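Local structure of DUF1904 domain-containing protein (1U9D) at residues His18-Ala23 against Thr52-Asn57; Val70-Phe75 against Leu103-Ile108. The protein is of unknown function, a Vibrio cholerae protein of a sequence family grouped with the MIF (tautomerase-like) clan. One frame throughout, in Å; residues are numbered along the deposited sequence.

From the N terminus, strand 18-22 runs into helix 26-44 and returns as strand 52-55, and contact 1 closes this first beta-alpha-beta unit. The chain then reaches strand 69-74, crosses through helix 79-97 and comes back as strand 104-109, where contact 2 closes the second unit. The two loops follow one another in series, neither nesting nor crossing. Their inner strands, 18-22 and 69-74, lie antiparallel and join the two parallel pairs into one mixed sheet in the order 52-55, 18-22, 69-74, 104-109. Arg20 N to Glu71 O, 2.8 Å, and His18 N to Leu73 O, 2.9 Å, are probable hydrogen bonds across that seam, and Phe21 packs on Val70 beside them.

Contact 1: His18-Ala23 against Thr52-Asn57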
# COMPACT_ATOMS: atom_id res chain seq x y z
N HIS A 18 -1.34 13.38 11.03
CA HIS A 18 -1.07 14.04 12.29
C HIS A 18 -2.34 13.89 13.13
O HIS A 18 -3.37 14.40 12.75
CB HIS A 18 -0.80 15.53 12.04
CG HIS A 18 0.23 15.80 10.99
ND1 HIS A 18 1.57 15.98 11.29
CD2 HIS A 18 0.13 15.91 9.64
CE1 HIS A 18 2.24 16.18 10.17
NE2 HIS A 18 1.39 16.14 9.16
N LEU A 19 -2.26 13.16 14.24
CA LEU A 19 -3.41 12.92 15.10
C LEU A 19 -3.37 13.91 16.23
O LEU A 19 -2.35 14.00 16.93
CB LEU A 19 -3.37 11.52 15.67
CG LEU A 19 -3.79 10.44 14.67
CD1 LEU A 19 -2.65 10.12 13.73
CD2 LEU A 19 -4.24 9.23 15.45
N ARG A 20 -4.48 14.60 16.46
CA ARG A 20 -4.58 15.59 17.52
C ARG A 20 -5.67 15.16 18.49
O ARG A 20 -6.79 14.95 18.07
CB ARG A 20 -4.89 16.94 16.94
CG ARG A 20 -3.86 17.43 16.01
CD ARG A 20 -4.10 18.82 15.49
NE ARG A 20 -2.98 19.20 14.66
CZ ARG A 20 -2.93 20.27 13.89
NH1 ARG A 20 -3.96 21.09 13.81
NH2 ARG A 20 -1.83 20.49 13.18
N PHE A 21 -5.32 15.02 19.76
CA PHE A 21 -6.21 14.50 20.76
C PHE A 21 -6.75 15.65 21.57
O PHE A 21 -5.97 16.36 22.20
CB PHE A 21 -5.44 13.54 21.65
CG PHE A 21 -5.03 12.28 20.94
CD1 PHE A 21 -5.87 11.19 20.93
CD2 PHE A 21 -3.85 12.23 20.24
CE1 PHE A 21 -5.52 10.01 20.23
CE2 PHE A 21 -3.49 11.07 19.55
CZ PHE A 21 -4.34 9.96 19.56
N ARG A 22 -8.06 15.83 21.55
CA ARG A 22 -8.72 16.93 22.23
C ARG A 22 -9.72 16.37 23.24
O ARG A 22 -10.38 15.38 22.96
CB ARG A 22 -9.55 17.75 21.25
CG ARG A 22 -8.84 18.24 20.05
CD ARG A 22 -9.53 19.47 19.44
NE ARG A 22 -8.61 19.98 18.48
CZ ARG A 22 -8.03 21.15 18.53
NH1 ARG A 22 -8.31 22.03 19.48
NH2 ARG A 22 -7.17 21.45 17.59
N ALA A 23 -9.86 17.05 24.38
CA ALA A 23 -10.83 16.66 25.41
C ALA A 23 -10.64 15.23 25.90
O ALA A 23 -11.59 14.51 26.18
CB ALA A 23 -12.26 16.88 24.89
N THR A 52 2.40 11.55 13.51
CA THR A 52 2.67 12.40 14.66
C THR A 52 1.40 12.41 15.53
O THR A 52 0.28 12.27 15.03
CB THR A 52 3.11 13.81 14.25
OG1 THR A 52 2.02 14.51 13.65
CG2 THR A 52 4.17 13.77 13.14
N PHE A 53 1.62 12.54 16.82
CA PHE A 53 0.56 12.51 17.81
C PHE A 53 0.69 13.74 18.68
O PHE A 53 1.79 14.04 19.18
CB PHE A 53 0.71 11.26 18.67
CG PHE A 53 0.70 10.00 17.90
CD1 PHE A 53 -0.47 9.31 17.70
CD2 PHE A 53 1.87 9.49 17.36
CE1 PHE A 53 -0.48 8.13 16.96
CE2 PHE A 53 1.85 8.34 16.63
CZ PHE A 53 0.67 7.67 16.43
N GLU A 54 -0.40 14.47 18.88
CA GLU A 54 -0.36 15.71 19.65
C GLU A 54 -1.47 15.70 20.71
O GLU A 54 -2.59 15.41 20.40
CB GLU A 54 -0.57 16.89 18.68
CG GLU A 54 -0.70 18.25 19.32
CD GLU A 54 -0.66 19.40 18.32
OE1 GLU A 54 -0.69 20.57 18.78
OE2 GLU A 54 -0.59 19.18 17.08
N LEU A 55 -1.14 16.00 21.96
CA LEU A 55 -2.14 16.25 22.99
C LEU A 55 -2.37 17.75 23.07
O LEU A 55 -1.44 18.49 23.32
CB LEU A 55 -1.62 15.76 24.33
CG LEU A 55 -2.50 15.99 25.57
CD1 LEU A 55 -3.87 15.41 25.36
CD2 LEU A 55 -1.78 15.41 26.79
N ILE A 56 -3.61 18.19 22.88
CA ILE A 56 -3.94 19.60 22.75
C ILE A 56 -4.34 20.05 24.15
O ILE A 56 -5.16 19.41 24.77
CB ILE A 56 -5.10 19.77 21.73
CG1 ILE A 56 -4.67 19.29 20.35
CG2 ILE A 56 -5.60 21.20 21.68
CD1 ILE A 56 -3.55 20.05 19.77
N ASN A 57 -3.78 21.14 24.66
CA ASN A 57 -3.96 21.40 26.10
C ASN A 57 -4.96 22.48 26.53
O ASN A 57 -4.70 23.27 27.46
CB ASN A 57 -2.60 21.53 26.78
CG ASN A 57 -1.98 20.19 27.04
OD1 ASN A 57 -1.00 19.78 26.38
ND2 ASN A 57 -2.58 19.45 27.98
O HOH W 1 -0.18 15.57 15.30
O HOH W 2 0.01 18.20 14.77
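Arg20 and Glu54 pair side by side on one face of two parallel strands, 18-22 and 52-55. From CB, which lies 4.1 Å from Ile56 CG1, the arginine chain runs out extended; its CG and CD pass alongside Glu54 OE2, and NE comes within 3.4 Å of that oxygen. Arg20 CZ is still 4.1 Å from Glu54 OE2, and CD and NE run past Leu73 of strand 69-74. The carboxylate oxygen sits well out of the guanidinium plane, so the salt bridge is one of charge, with no N-H aimed at it. Water 2 mends this: it lies in plane at the guanidinium edge, accepts from Arg20 NE and donates to Glu54 OE2 at 2.6 Å. On the same face, His18 ND1 and Thr52 OG1 share a hydrogen bond of 2.8 Å, bent to 132°. Thr52 OG1 stands between its own N and carbonyl carbon (chi1 69°), which turns it to the imidazole edge, and water 1 links it to Leu19 O. Ile56 lays CG1 and CG2 over one face of the Arg22 guanidinium, whose NE makes a salt bridge with Glu71. The other face is apolar. Phe21 CE2 meets Phe53 CD1 edge by edge at 4.0 Å, and Leu19 CB adjoins the same Phe53 ring. Leu19 N to Thr52 O and Phe21 N to Glu54 O, both 2.8 Å, alternate with bonds from Glu54 N to Leu19 O and from Ile56 N to Phe21 O. Two parallel, adjacent strands joined through helix 26-44, whose Val29 and Val33 cover Phe21 and Phe53, make a beta-alpha-beta crossover.

Contact 2: Val70-Phe75 against Leu103-Ile108; sequences VEVLWF and LAVVFI
Val70 to Trp74 and Ala104 to Ile108 run parallel, their axes 4.6 Å apart at closest and inclined by 19°, as the two strands of a beta-alpha-beta unit whose crossover is helix 79-97. Val70, Val72 and Trp74 donate their N-H groups to the carbonyls of Ala104, Val106 and Ile108, while Val106 N and Ile108 N bond back to Val70 O and Val72 O. The interior bonds are 2.8 Å, for example Val72 N to Val106 O; the last, Trp74 N to Ile108 O, stretches to 3.2 Å. On the helix side Val70 CG2 touches Leu103 CD1 at 4.0 Å, and Val72 sets its CB and both methyls against the Phe107 ring, CB to CD1 being 3.6 Å. Helix 79-97 closes over this layer, with Gln82 against both Trp74 and Phe107. The opposite face is mixed. There Glu71 and Val106 lie side by side, CG to CG1 at a tight 3.4 Å, and Ile108 packs its CB against Leu73 CG. The Glu71 chain, extended beyond CG, carries OE2 past Ile108 CD1, while OE1 forms a salt bridge with Arg22 NE of strand 18-22, tying the two parallel pairs together on this face. Trp74 ends the row: its CG stands between N and the carbonyl carbon (chi1 72°), and the indole thereby comes back toward Phe107. The six-membered ring and the phenyl ring meet obliquely, planes at 43°, with Phe107 CD1 over one indole face, 3.5 Å from Trp74 CZ2, and Val72 CG1 over that same face.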
# COMPACT_ATOMS: atom_id res chain seq x y z
N VAL A 70 -10.65 13.13 18.22
CA VAL A 70 -9.37 12.98 17.58
C VAL A 70 -9.53 13.59 16.20
O VAL A 70 -10.43 13.18 15.45
CB VAL A 70 -8.96 11.52 17.44
CG1 VAL A 70 -7.60 11.41 16.75
CG2 VAL A 70 -8.97 10.84 18.80
N GLU A 71 -8.71 14.58 15.89
CA GLU A 71 -8.67 15.18 14.58
C GLU A 71 -7.51 14.53 13.86
O GLU A 71 -6.45 14.35 14.46
CB GLU A 71 -8.39 16.66 14.67
CG GLU A 71 -9.53 17.54 15.11
CD GLU A 71 -9.10 19.00 15.21
OE1 GLU A 71 -7.96 19.25 15.66
OE2 GLU A 71 -9.88 19.87 14.81
N VAL A 72 -7.72 14.16 12.61
CA VAL A 72 -6.65 13.52 11.81
C VAL A 72 -6.43 14.46 10.65
O VAL A 72 -7.32 14.66 9.82
CB VAL A 72 -7.04 12.15 11.32
CG1 VAL A 72 -5.95 11.55 10.45
CG2 VAL A 72 -7.35 11.23 12.49
N LEU A 73 -5.28 15.11 10.61
CA LEU A 73 -4.94 15.96 9.50
C LEU A 73 -4.07 15.13 8.58
O LEU A 73 -3.07 14.58 9.02
CB LEU A 73 -4.21 17.20 9.94
CG LEU A 73 -5.14 18.17 10.66
CD1 LEU A 73 -5.13 17.88 12.14
CD2 LEU A 73 -4.74 19.63 10.36
N TRP A 74 -4.49 14.96 7.34
CA TRP A 74 -3.75 14.05 6.46
C TRP A 74 -3.95 14.34 5.00
O TRP A 74 -4.73 15.18 4.67
CB TRP A 74 -4.14 12.61 6.79
CG TRP A 74 -5.53 12.19 6.35
CD1 TRP A 74 -6.58 13.00 6.00
CD2 TRP A 74 -6.00 10.85 6.24
NE1 TRP A 74 -7.67 12.23 5.65
CE2 TRP A 74 -7.34 10.91 5.79
CE3 TRP A 74 -5.42 9.60 6.47
CZ2 TRP A 74 -8.09 9.77 5.57
CZ3 TRP A 74 -6.17 8.47 6.24
CH2 TRP A 74 -7.50 8.56 5.80
N PHE A 75 -3.25 13.64 4.11
CA PHE A 75 -3.45 13.85 2.66
C PHE A 75 -4.66 13.14 2.09
O PHE A 75 -5.03 13.37 0.92
CB PHE A 75 -2.22 13.40 1.87
CG PHE A 75 -1.00 14.22 2.12
CD1 PHE A 75 -1.08 15.58 2.20
CD2 PHE A 75 0.25 13.61 2.23
CE1 PHE A 75 0.06 16.35 2.41
CE2 PHE A 75 1.40 14.37 2.43
CZ PHE A 75 1.30 15.73 2.54
N LEU A 103 -16.67 8.66 21.18
CA LEU A 103 -15.54 9.31 20.55
C LEU A 103 -15.92 9.89 19.19
O LEU A 103 -16.57 9.22 18.40
CB LEU A 103 -14.40 8.31 20.35
CG LEU A 103 -13.13 8.90 19.73
CD1 LEU A 103 -12.37 9.75 20.71
CD2 LEU A 103 -12.22 7.80 19.18
N ALA A 104 -15.50 11.13 18.93
CA ALA A 104 -15.57 11.70 17.59
C ALA A 104 -14.18 11.57 16.93
O ALA A 104 -13.18 11.82 17.56
CB ALA A 104 -15.94 13.17 17.66
N VAL A 105 -14.12 11.17 15.67
CA VAL A 105 -12.86 11.14 14.92
C VAL A 105 -13.15 11.94 13.67
O VAL A 105 -14.10 11.63 12.95
CB VAL A 105 -12.44 9.72 14.52
CG1 VAL A 105 -11.18 9.78 13.65
CG2 VAL A 105 -12.20 8.81 15.73
N VAL A 106 -12.38 12.98 13.41
CA VAL A 106 -12.69 13.84 12.27
C VAL A 106 -11.45 13.95 11.37
O VAL A 106 -10.37 14.23 11.87
CB VAL A 106 -13.14 15.26 12.74
CG1 VAL A 106 -12.10 15.97 13.45
CG2 VAL A 106 -13.56 16.12 11.56
N PHE A 107 -11.60 13.73 10.08
CA PHE A 107 -10.48 13.79 9.17
C PHE A 107 -10.51 15.13 8.45
O PHE A 107 -11.55 15.55 7.97
CB PHE A 107 -10.56 12.61 8.20
CG PHE A 107 -10.38 11.27 8.85
CD1 PHE A 107 -9.17 10.61 8.80
CD2 PHE A 107 -11.43 10.65 9.49
CE1 PHE A 107 -9.01 9.38 9.41
CE2 PHE A 107 -11.28 9.42 10.09
CZ PHE A 107 -10.05 8.79 10.05
N ILE A 108 -9.38 15.81 8.37
CA ILE A 108 -9.30 17.06 7.67
C ILE A 108 -8.27 16.90 6.56
O ILE A 108 -7.13 16.62 6.85
CB ILE A 108 -8.95 18.20 8.62
CG1 ILE A 108 -10.11 18.43 9.61
CG2 ILE A 108 -8.66 19.49 7.84
CD1 ILE A 108 -9.70 19.00 10.90